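Local coordinates for protein Can2 (Sulfobacillus thermosulfidooxidans, PDB 7BDV) that binds cyclic tetra-adenylate through its CARF domains and acts as a dual-specificity nuclease that potentiates type III CRISPR defence, at residues P24-V29 with Q54-V59; T13-L18 with R36-Y41. All blocks are in the same frame, centred on the assembly; numbering follows the deposited sequence.

How the contacts relate
Both contacts belong to the CARF domain and are joined by helix 23-31, which belongs to contact 1 and connects the two strands of contact 2, yet they illustrate two kinds of cohesion. Contact 2 pairs neighbouring parallel strands inside the central sheet and rests on a ladder of backbone hydrogen bonds, with side chains packed above and below. Contact 1 lies on one face of that sheet, where helix 23-31 meets the end of helix 47-55 through methyl groups. Both are largely buried, each with a partly exposed margin (Val59 in contact 1, Arg36 and Tyr41 in contact 2), and contact 1 is the smaller. They meet where Tyr14 OH hydrogen-bonds to Asn25 O, at 2.7 Å.

Contact 1 (P24-V29 with Q54-V59); sequences PNVIPV and QATESV. With nucleotides of chain E.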
loop_
_atom_site.group_PDB
_atom_site.type_symbol
_atom_site.label_atom_id
_atom_site.label_comp_id
_atom_site.label_asym_id
_atom_site.label_seq_id
_atom_site.Cartn_x
_atom_site.Cartn_y
_atom_site.Cartn_z
ATOM N N PRO A 24 10.972 -14.392 -3.000
ATOM C CA PRO A 24 11.616 -15.022 -4.144
ATOM C C PRO A 24 12.973 -15.673 -3.784
ATOM O O PRO A 24 13.435 -16.475 -4.556
ATOM C CB PRO A 24 11.834 -13.897 -5.149
ATOM C CG PRO A 24 11.690 -12.617 -4.350
ATOM C CD PRO A 24 10.877 -12.943 -3.119
ATOM N N ASN A 25 13.567 -15.328 -2.641
ATOM C CA ASN A 25 14.772 -16.025 -2.104
ATOM C C ASN A 25 14.361 -17.275 -1.313
ATOM O O ASN A 25 15.137 -18.252 -1.289
ATOM C CB ASN A 25 15.583 -15.084 -1.224
ATOM C CG ASN A 25 16.091 -13.885 -1.998
ATOM O OD1 ASN A 25 16.030 -12.738 -1.519
ATOM N ND2 ASN A 25 16.709 -14.176 -3.136
ATOM N N VAL A 26 13.189 -17.264 -0.689
ATOM C CA VAL A 26 12.745 -18.335 0.252
ATOM C C VAL A 26 12.110 -19.480 -0.542
ATOM O O VAL A 26 12.334 -20.644 -0.175
ATOM C CB VAL A 26 11.805 -17.753 1.323
ATOM C CG1 VAL A 26 10.994 -18.807 2.049
ATOM C CG2 VAL A 26 12.560 -16.887 2.298
ATOM N N ILE A 27 11.331 -19.166 -1.589
ATOM C CA ILE A 27 10.555 -20.173 -2.345
ATOM C C ILE A 27 11.484 -21.251 -2.906
ATOM O O ILE A 27 11.192 -22.431 -2.748
ATOM C CB ILE A 27 9.665 -19.505 -3.413
ATOM C CG1 ILE A 27 8.469 -18.789 -2.765
ATOM C CG2 ILE A 27 9.220 -20.524 -4.435
ATOM N N PRO A 28 12.604 -20.926 -3.589
ATOM C CA PRO A 28 13.529 -21.961 -4.057
ATOM C C PRO A 28 14.178 -22.838 -2.965
ATOM O O PRO A 28 14.488 -23.980 -3.243
ATOM C CB PRO A 28 14.592 -21.164 -4.814
ATOM C CG PRO A 28 13.892 -19.868 -5.179
ATOM C CD PRO A 28 13.030 -19.575 -3.991
ATOM N N VAL A 29 14.375 -22.302 -1.771
ATOM C CA VAL A 29 15.024 -22.988 -0.602
ATOM C C VAL A 29 14.037 -23.992 0.008
ATOM O O VAL A 29 14.489 -25.095 0.406
ATOM C CB VAL A 29 15.512 -21.950 0.431
ATOM C CG1 VAL A 29 15.914 -22.578 1.759
ATOM C CG2 VAL A 29 16.659 -21.124 -0.141
ATOM N N GLN A 54 13.522 -17.636 10.069
ATOM C CA GLN A 54 12.172 -17.977 10.580
ATOM C C GLN A 54 11.332 -18.594 9.458
ATOM O O GLN A 54 10.634 -19.607 9.722
ATOM C CB GLN A 54 11.504 -16.723 11.158
ATOM C CG GLN A 54 10.233 -16.980 11.942
ATOM C CD GLN A 54 10.427 -18.056 12.986
ATOM O OE1 GLN A 54 11.478 -18.171 13.607
ATOM N NE2 GLN A 54 9.411 -18.882 13.160
ATOM N N ALA A 55 11.394 -18.034 8.246
ATOM C CA ALA A 55 10.624 -18.536 7.087
ATOM C C ALA A 55 11.129 -19.932 6.694
ATOM O O ALA A 55 10.305 -20.739 6.240
ATOM C CB ALA A 55 10.726 -17.583 5.928
ATOM N N THR A 56 12.429 -20.202 6.835
ATOM C CA THR A 56 13.040 -21.472 6.381
ATOM C C THR A 56 13.334 -22.393 7.580
ATOM O O THR A 56 14.088 -23.337 7.359
ATOM C CB THR A 56 14.309 -21.229 5.546
ATOM O OG1 THR A 56 15.279 -20.576 6.363
ATOM C CG2 THR A 56 14.059 -20.408 4.299
ATOM N N GLU A 57 12.740 -22.163 8.756
ATOM C CA GLU A 57 13.023 -22.954 9.994
ATOM C C GLU A 57 12.774 -24.454 9.745
ATOM O O GLU A 57 13.537 -25.266 10.307
ATOM C CB GLU A 57 12.188 -22.468 11.184
ATOM N N SER A 58 11.758 -24.803 8.941
ATOM C CA SER A 58 11.349 -26.202 8.608
ATOM C C SER A 58 12.435 -26.915 7.782
ATOM O O SER A 58 12.397 -28.130 7.689
ATOM C CB SER A 58 10.048 -26.226 7.845
ATOM O OG SER A 58 9.004 -25.583 8.559
ATOM N N VAL A 59 13.372 -26.156 7.204
ATOM C CA VAL A 59 14.402 -26.636 6.250
ATOM C C VAL A 59 15.746 -26.119 6.741
ATOM O O VAL A 59 16.363 -25.278 6.085
ATOM C CB VAL A 59 14.080 -26.108 4.838
ATOM C CG1 VAL A 59 15.259 -26.240 3.890
ATOM C CG2 VAL A 59 12.842 -26.773 4.256
ATOM P P A E 1 12.495 -5.730 -3.744
ATOM O OP1 A E 1 12.609 -6.550 -2.472
ATOM O OP2 A E 1 11.149 -5.025 -3.777
ATOM O "O5'" A E 1 12.648 -6.690 -5.001
ATOM C "C5'" A E 1 11.774 -7.812 -5.068
ATOM C "C4'" A E 1 11.857 -8.353 -6.458
ATOM O "O4'" A E 1 11.312 -9.688 -6.454
ATOM C "C3'" A E 1 11.040 -7.600 -7.513
ATOM O "O3'" A E 1 11.545 -7.927 -8.773
ATOM C "C2'" A E 1 9.702 -8.310 -7.438
ATOM O "O2'" A E 1 8.973 -8.125 -8.630
ATOM C "C1'" A E 1 10.218 -9.748 -7.338
ATOM N N9 A E 1 9.350 -10.758 -6.829
ATOM C C8 A E 1 9.281 -12.032 -7.315
ATOM N N7 A E 1 8.444 -12.785 -6.660
ATOM C C5 A E 1 7.959 -11.967 -5.664
ATOM C C6 A E 1 7.043 -12.191 -4.627
ATOM N N6 A E 1 6.439 -13.351 -4.410
ATOM N N1 A E 1 6.803 -11.165 -3.793
ATOM C C2 A E 1 7.415 -10.002 -4.003
ATOM N N3 A E 1 8.254 -9.663 -4.951
ATOM C C4 A E 1 8.519 -10.709 -5.748
#
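No hydrogen bond joins the two segments: Val26 and Val29 of helix 23-31 meet Ala55, Thr56 and Val59 almost wholly through methyl groups. Thr56, the first residue to leave helical geometry after helix 47-55, supplies the middle of the contact. Its CG2 comes within 3.8 Å of Val29 CG1 and 4.1 Å of Val26 CG1, so one methyl is shared by valines a helical turn apart. The threonine torsion explains this division of labour: with OG1 between the backbone N and the carbonyl carbon (chi1 62°), the hydroxyl is hydrogen-bonded back to Phe52 O in the last turn of helix 47-55, and the methyl is left for the neighbour. On one flank, Ala55 CB lies 4.1 Å from Val26 CG1 and equally far from Val26 CG2, touching both branches. On the other, Val59 CG1 approaches Val29 O at 3.7 Å and Val29 CG1 at 4.3 Å. A type I turn from Thr56 to Val59, closed by Val59 N to Thr56 O, carries this last residue back toward the helix. Phe52 also packs on both valines. The Pro24 ring packs against ribose and adenine of A1 of chain E, its CG 3.6 Å from O4', so this helix borders the bound cyclic tetra-adenylate while Val26 and Val29 face the end of helix 47-55. The chemistry implies cohesion from the burial of methyl groups, with no directional bond between the segments.

Contact 2 (T13-L18 with R36-Y41); sequences TYVCLL and RVILLY
Strands 13-17 and 36-41 run parallel, their axes 4.5 Å apart and crossing at -19°, with Thr13 opposite Arg36 and Leu17 opposite Leu40. Five backbone hydrogen bonds alternate direction between them, from Tyr14 N to Arg36 O through to Leu18 N to Leu40 O. Beyond this ladder, Arg36 grips Thr13 OG1 side-on with two nitrogens, NE at 2.9 Å and NH2 at 3.0 Å; OG1 sits at the edge of the guanidinium, near its plane, and both bonds are bent because one oxygen serves two N-H groups. The bend at chi3 (11°) turns the arginine head back to the threonine, while NH1 forms a salt bridge with Glu62 of strand 62-67. On the same face, Thr13 CG2 presses tightly on Ile38 CD1 at 3.4 Å, and Val15 CG2 lies beside Ile38 CB. The other face is lined by Tyr14, Cys16, Val37 and Leu39. Cys16 SG touches Leu39 CD2 at 3.6 Å and also meets Val37 CG1. Tyr14 lies alongside Val37, its OH also hydrogen-bonded to Asn93 ND2. With helix 23-31 over Tyr14 and Cys16, and helix 47-55 over Leu39, the two strands and the helix 23-31 that connects them form a beta-alpha-beta unit of the Rossmann-like CARF sheet.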
loop_
_atom_site.group_PDB
_atom_site.type_symbol
_atom_site.label_atom_id
_atom_site.label_comp_id
_atom_site.label_asym_id
_atom_site.label_seq_id
_atom_site.Cartn_x
_atom_site.Cartn_y
_atom_site.Cartn_z
ATOM N N THR A 13 26.003 -24.198 -3.085
ATOM C CA THR A 13 25.948 -22.893 -2.382
ATOM C C THR A 13 24.967 -21.977 -3.115
ATOM O O THR A 13 25.174 -21.723 -4.316
ATOM C CB THR A 13 27.363 -22.309 -2.258
ATOM O OG1 THR A 13 28.170 -23.209 -1.480
ATOM C CG2 THR A 13 27.373 -20.941 -1.618
ATOM N N TYR A 14 23.939 -21.522 -2.418
ATOM C CA TYR A 14 22.868 -20.635 -2.940
ATOM C C TYR A 14 23.115 -19.223 -2.399
ATOM O O TYR A 14 23.213 -19.044 -1.175
ATOM C CB TYR A 14 21.541 -21.273 -2.549
ATOM C CG TYR A 14 20.296 -20.480 -2.807
ATOM C CD1 TYR A 14 19.727 -20.442 -4.058
ATOM C CD2 TYR A 14 19.652 -19.824 -1.782
ATOM C CE1 TYR A 14 18.523 -19.791 -4.286
ATOM C CE2 TYR A 14 18.458 -19.148 -1.989
ATOM C CZ TYR A 14 17.918 -19.105 -3.259
ATOM O OH TYR A 14 16.754 -18.435 -3.483
ATOM N N VAL A 15 23.322 -18.265 -3.292
ATOM C CA VAL A 15 23.638 -16.860 -2.930
ATOM C C VAL A 15 22.399 -16.017 -3.216
ATOM O O VAL A 15 21.930 -16.005 -4.389
ATOM C CB VAL A 15 24.876 -16.343 -3.672
ATOM C CG1 VAL A 15 25.180 -14.888 -3.344
ATOM C CG2 VAL A 15 26.086 -17.225 -3.406
ATOM N N CYS A 16 21.870 -15.329 -2.213
ATOM C CA CYS A 16 20.714 -14.447 -2.475
ATOM C C CYS A 16 20.886 -13.074 -1.843
ATOM O O CYS A 16 21.679 -12.891 -0.878
ATOM C CB CYS A 16 19.396 -15.136 -2.185
ATOM S SG CYS A 16 19.343 -15.950 -0.587
ATOM N N LEU A 17 20.213 -12.107 -2.461
ATOM C CA LEU A 17 20.325 -10.667 -2.107
ATOM C C LEU A 17 19.073 -10.309 -1.323
ATOM O O LEU A 17 17.996 -10.349 -1.937
ATOM C CB LEU A 17 20.408 -9.842 -3.400
ATOM C CG LEU A 17 21.723 -9.879 -4.155
ATOM C CD1 LEU A 17 22.162 -11.296 -4.446
ATOM C CD2 LEU A 17 21.601 -9.106 -5.456
ATOM N N LEU A 18 19.188 -9.918 -0.050
ATOM C CA LEU A 18 18.013 -9.648 0.808
ATOM C C LEU A 18 17.519 -8.210 0.582
ATOM O O LEU A 18 18.343 -7.292 0.435
ATOM C CB LEU A 18 18.375 -9.858 2.276
ATOM C CG LEU A 18 18.770 -11.293 2.636
ATOM C CD1 LEU A 18 18.638 -11.527 4.135
ATOM C CD2 LEU A 18 17.926 -12.318 1.889
ATOM N N ARG A 36 24.197 -25.020 1.484
ATOM C CA ARG A 36 24.658 -23.741 2.059
ATOM C C ARG A 36 23.874 -22.597 1.413
ATOM O O ARG A 36 23.701 -22.629 0.183
ATOM C CB ARG A 36 26.149 -23.574 1.791
ATOM C CG ARG A 36 26.840 -22.539 2.656
ATOM C CD ARG A 36 28.357 -22.513 2.525
ATOM N NE ARG A 36 28.786 -23.315 1.394
ATOM C CZ ARG A 36 29.258 -24.561 1.446
ATOM N NH1 ARG A 36 29.381 -25.194 2.594
ATOM N NH2 ARG A 36 29.560 -25.173 0.316
ATOM N N VAL A 37 23.443 -21.629 2.204
ATOM C CA VAL A 37 22.883 -20.337 1.714
ATOM C C VAL A 37 23.806 -19.206 2.173
ATOM O O VAL A 37 24.125 -19.157 3.377
ATOM C CB VAL A 37 21.455 -20.143 2.236
ATOM C CG1 VAL A 37 20.890 -18.775 1.858
ATOM C CG2 VAL A 37 20.546 -21.268 1.797
ATOM N N ILE A 38 24.266 -18.366 1.245
ATOM C CA ILE A 38 24.962 -17.078 1.529
ATOM C C ILE A 38 23.934 -15.952 1.369
ATOM O O ILE A 38 23.456 -15.745 0.226
ATOM C CB ILE A 38 26.207 -16.886 0.653
ATOM C CG1 ILE A 38 27.231 -17.998 0.936
ATOM C CG2 ILE A 38 26.865 -15.524 0.872
ATOM C CD1 ILE A 38 28.328 -18.063 -0.050
ATOM N N LEU A 39 23.606 -15.275 2.467
ATOM C CA LEU A 39 22.661 -14.121 2.492
ATOM C C LEU A 39 23.476 -12.813 2.430
ATOM O O LEU A 39 24.277 -12.547 3.343
ATOM C CB LEU A 39 21.815 -14.175 3.764
ATOM C CG LEU A 39 21.031 -15.462 4.016
ATOM C CD1 LEU A 39 20.311 -15.391 5.349
ATOM C CD2 LEU A 39 20.047 -15.733 2.893
ATOM N N LEU A 40 23.329 -12.060 1.349
ATOM C CA LEU A 40 23.874 -10.690 1.225
ATOM C C LEU A 40 22.851 -9.712 1.786
ATOM O O LEU A 40 21.853 -9.449 1.084
ATOM C CB LEU A 40 24.180 -10.418 -0.244
ATOM C CG LEU A 40 25.558 -10.830 -0.753
ATOM C CD1 LEU A 40 26.000 -12.168 -0.210
ATOM C CD2 LEU A 40 25.586 -10.839 -2.266
ATOM N N TYR A 41 23.062 -9.218 3.009
ATOM C CA TYR A 41 22.160 -8.237 3.666
ATOM C C TYR A 41 22.835 -6.860 3.643
ATOM O O TYR A 41 24.022 -6.777 3.332
ATOM C CB TYR A 41 21.770 -8.678 5.075
ATOM C CG TYR A 41 22.878 -8.589 6.091
ATOM C CD1 TYR A 41 23.762 -9.641 6.287
ATOM C CD2 TYR A 41 23.022 -7.455 6.875
ATOM C CE1 TYR A 41 24.787 -9.549 7.218
ATOM C CE2 TYR A 41 24.045 -7.348 7.805
ATOM C CZ TYR A 41 24.931 -8.396 7.972
ATOM O OH TYR A 41 25.932 -8.293 8.891
#